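Long-range contact in mediator of RNA polymerase II transcription subunit 18 (PDB 3C0T), which serves as a subunit of the Mediator coactivator complex, which relays signals from gene-specific regulators to the basal RNA polymerase II machinery: residues K30-F35 / Y124-L129. Sequence-based numbering, arbitrary orientation.
Sequences KTILEF and YIIQGL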
ATOM      1  N   LYS A  30       4.580  14.161   1.702  1.00 53.59           N
ATOM      2  CA  LYS A  30       3.639  14.541   0.659  1.00 53.89           C
ATOM      3  C   LYS A  30       2.399  13.730   1.015  1.00 51.50           C
ATOM      4  O   LYS A  30       2.515  12.586   1.457  1.00 50.08           O
ATOM      5  CB  LYS A  30       4.163  14.181  -0.738  1.00 56.62           C
ATOM      6  CG  LYS A  30       3.886  12.767  -1.205  1.00 63.22           C
ATOM      7  CD  LYS A  30       4.414  12.559  -2.627  1.00 68.05           C
ATOM      8  CE  LYS A  30       4.152  11.137  -3.124  1.00 69.95           C
ATOM      9  NZ  LYS A  30       4.831  10.852  -4.423  1.00 71.74           N
ATOM     10  N   THR A  31       1.220  14.320   0.866  1.00 50.21           N
ATOM     11  CA  THR A  31       0.010  13.599   1.212  1.00 49.78           C
ATOM     12  C   THR A  31      -0.245  12.487   0.223  1.00 47.11           C
ATOM     13  O   THR A  31       0.150  12.559  -0.937  1.00 47.34           O
ATOM     14  CB  THR A  31      -1.237  14.505   1.235  1.00 52.05           C
ATOM     15  OG1 THR A  31      -1.504  14.977  -0.085  1.00 53.16           O
ATOM     16  CG2 THR A  31      -1.017  15.694   2.141  1.00 56.42           C
ATOM     17  N   ILE A  32      -0.913  11.455   0.711  1.00 44.88           N
ATOM     18  CA  ILE A  32      -1.277  10.298  -0.080  1.00 42.99           C
ATOM     19  C   ILE A  32      -2.782  10.069   0.086  1.00 42.40           C
ATOM     20  O   ILE A  32      -3.282   9.972   1.211  1.00 40.09           O
ATOM     21  CB  ILE A  32      -0.566   9.017   0.429  1.00 43.95           C
ATOM     22  CG1 ILE A  32       0.946   9.089   0.177  1.00 46.81           C
ATOM     23  CG2 ILE A  32      -1.211   7.789  -0.201  1.00 42.34           C
ATOM     24  CD1 ILE A  32       1.350   9.131  -1.295  1.00 46.33           C
ATOM     25  N   LEU A  33      -3.501  10.015  -1.029  1.00 41.67           N
ATOM     26  CA  LEU A  33      -4.929   9.708  -0.999  1.00 43.26           C
ATOM     27  C   LEU A  33      -5.196   8.949  -2.296  1.00 42.95           C
ATOM     28  O   LEU A  33      -5.297   9.552  -3.365  1.00 42.27           O
ATOM     29  CB  LEU A  33      -5.793  10.968  -0.927  1.00 41.28           C
ATOM     30  CG  LEU A  33      -7.249  10.611  -0.585  1.00 43.87           C
ATOM     31  CD1 LEU A  33      -7.315  10.082   0.847  1.00 41.46           C
ATOM     32  CD2 LEU A  33      -8.149  11.831  -0.732  1.00 45.02           C
ATOM     33  N   GLU A  34      -5.294   7.625  -2.192  1.00 41.78           N
ATOM     34  CA  GLU A  34      -5.502   6.769  -3.361  1.00 41.80           C
ATOM     35  C   GLU A  34      -6.755   5.904  -3.280  1.00 42.08           C
ATOM     36  O   GLU A  34      -7.162   5.475  -2.197  1.00 42.86           O
ATOM     37  CB  GLU A  34      -4.292   5.838  -3.547  1.00 41.68           C
ATOM     38  CG  GLU A  34      -2.940   6.534  -3.470  1.00 40.03           C
ATOM     39  CD  GLU A  34      -1.769   5.564  -3.334  1.00 40.60           C
ATOM     40  OE1 GLU A  34      -1.925   4.496  -2.693  1.00 38.27           O
ATOM     41  OE2 GLU A  34      -0.677   5.886  -3.847  1.00 41.49           O
ATOM     42  N   PHE A  35      -7.360   5.648  -4.434  1.00 41.27           N
ATOM     43  CA  PHE A  35      -8.531   4.787  -4.498  1.00 41.45           C
ATOM     44  C   PHE A  35      -8.048   3.511  -5.191  1.00 42.94           C
ATOM     45  O   PHE A  35      -7.523   3.562  -6.309  1.00 42.51           O
ATOM     46  CB  PHE A  35      -9.649   5.431  -5.319  1.00 40.02           C
ATOM     47  CG  PHE A  35     -11.007   4.856  -5.041  1.00 41.11           C
ATOM     48  CD1 PHE A  35     -11.927   5.547  -4.253  1.00 42.66           C
ATOM     49  CD2 PHE A  35     -11.357   3.604  -5.531  1.00 43.56           C
ATOM     50  CE1 PHE A  35     -13.180   4.994  -3.953  1.00 44.74           C
ATOM     51  CE2 PHE A  35     -12.609   3.039  -5.236  1.00 43.86           C
ATOM     52  CZ  PHE A  35     -13.519   3.738  -4.445  1.00 44.66           C
ATOM     53  N   TYR A 124     -10.785  -0.186  -1.726  1.00 42.48           N
ATOM     54  CA  TYR A 124     -10.514   0.548  -0.503  1.00 41.99           C
ATOM     55  C   TYR A 124      -9.781   1.836  -0.823  1.00 41.51           C
ATOM     56  O   TYR A 124      -9.388   2.089  -1.968  1.00 41.02           O
ATOM     57  CB  TYR A 124      -9.692  -0.293   0.497  1.00 39.96           C
ATOM     58  CG  TYR A 124      -8.429  -0.886  -0.076  1.00 38.44           C
ATOM     59  CD1 TYR A 124      -8.464  -2.082  -0.783  1.00 36.98           C
ATOM     60  CD2 TYR A 124      -7.201  -0.228   0.057  1.00 39.65           C
ATOM     61  CE1 TYR A 124      -7.313  -2.614  -1.352  1.00 37.83           C
ATOM     62  CE2 TYR A 124      -6.038  -0.750  -0.502  1.00 37.94           C
ATOM     63  CZ  TYR A 124      -6.102  -1.947  -1.209  1.00 39.72           C
ATOM     64  OH  TYR A 124      -4.961  -2.484  -1.762  1.00 36.91           O
ATOM     65  N   ILE A 125      -9.608   2.650   0.204  1.00 40.54           N
ATOM     66  CA  ILE A 125      -8.948   3.929   0.067  1.00 40.49           C
ATOM     67  C   ILE A 125      -7.737   3.991   0.992  1.00 40.24           C
ATOM     68  O   ILE A 125      -7.779   3.482   2.112  1.00 39.73           O
ATOM     69  CB  ILE A 125      -9.938   5.066   0.409  1.00 41.76           C
ATOM     70  CG1 ILE A 125     -10.946   5.217  -0.734  1.00 42.45           C
ATOM     71  CG2 ILE A 125      -9.188   6.369   0.685  1.00 42.48           C
ATOM     72  CD1 ILE A 125     -12.061   6.210  -0.455  1.00 45.26           C
ATOM     73  N   ILE A 126      -6.649   4.578   0.502  1.00 39.80           N
ATOM     74  CA  ILE A 126      -5.444   4.724   1.307  1.00 39.14           C
ATOM     75  C   ILE A 126      -5.250   6.203   1.614  1.00 41.63           C
ATOM     76  O   ILE A 126      -5.219   7.053   0.710  1.00 41.23           O
ATOM     77  CB  ILE A 126      -4.163   4.210   0.595  1.00 39.40           C
ATOM     78  CG1 ILE A 126      -4.240   2.693   0.371  1.00 39.18           C
ATOM     79  CG2 ILE A 126      -2.939   4.522   1.454  1.00 36.79           C
ATOM     80  CD1 ILE A 126      -4.484   1.889   1.639  1.00 41.14           C
ATOM     81  N   GLN A 127      -5.132   6.488   2.906  1.00 40.47           N
ATOM     82  CA  GLN A 127      -4.934   7.828   3.422  1.00 39.18           C
ATOM     83  C   GLN A 127      -3.610   7.829   4.183  1.00 37.34           C
ATOM     84  O   GLN A 127      -3.406   6.987   5.064  1.00 37.11           O
ATOM     85  CB  GLN A 127      -6.065   8.166   4.396  1.00 40.81           C
ATOM     86  CG  GLN A 127      -5.843   9.433   5.217  1.00 42.55           C
ATOM     87  CD  GLN A 127      -6.695   9.462   6.487  1.00 45.41           C
ATOM     88  OE1 GLN A 127      -7.305  10.474   6.808  1.00 50.36           O
ATOM     89  NE2 GLN A 127      -6.730   8.350   7.213  1.00 43.61           N
ATOM     90  N   GLY A 128      -2.720   8.766   3.872  1.00 34.80           N
ATOM     91  CA  GLY A 128      -1.463   8.796   4.592  1.00 34.60           C
ATOM     92  C   GLY A 128      -0.468   9.837   4.130  1.00 38.59           C
ATOM     93  O   GLY A 128      -0.790  10.728   3.332  1.00 37.56           O
ATOM     94  N   LEU A 129       0.753   9.708   4.646  1.00 38.96           N
ATOM     95  CA  LEU A 129       1.848  10.610   4.329  1.00 41.43           C
ATOM     96  C   LEU A 129       3.015   9.810   3.775  1.00 42.45           C
ATOM     97  O   LEU A 129       3.213   8.644   4.124  1.00 41.54           O
ATOM     98  CB  LEU A 129       2.302  11.361   5.590  1.00 41.23           C
ATOM     99  CG  LEU A 129       1.342  12.426   6.125  1.00 41.38           C
ATOM    100  CD1 LEU A 129       1.792  12.910   7.508  1.00 39.69           C
ATOM    101  CD2 LEU A 129       1.287  13.578   5.134  1.00 39.13           C
TER
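Ile126 and Ile32, which bury the most surface here, run alongside each other on one face of the sheet, CG2 of Ile126 4.0 Å from CG2 of Ile32. In both, CG1 sits anti to the carbonyl carbon (chi1 -65° in Ile126), which leaves CG2 anti to the backbone N and lets the two methyls meet. Glu34 crosses the same Ile126 at an angle, OE1 4.0 Å from its CB; that oxygen is held by a salt bridge to Arg139 and a hydrogen bond from Trp36 NE1. Residues 30-35 and 124-129 run antiparallel at 175° within strands 27-41 and 118-133 of an antiparallel sheet whose closure is consistent with the beta barrel of this CYTH-clan family. Glu34 and Ile126 form a hydrogen-bonded pair: Ile126 N gives a bond of 2.9 Å to Glu34 O, answered by Glu34 N to Ile126 O, both in the carbonyl plane. The Ile32-Gly128 pair is less regular, with Ile32 N tilted 34° from the plane of the Gly128 carbonyl. On the other face, CG1 of Ile125 approaches the Phe35 ring obliquely, 3.7 Å from CD1, while its CG2 reaches Leu33 CD1 at 4.2 Å. An alanine in place of Ile125 would remove both branches and is likely to open a gap between Phe35 and Leu33. Trp72 and Ile62 also pack on Phe35.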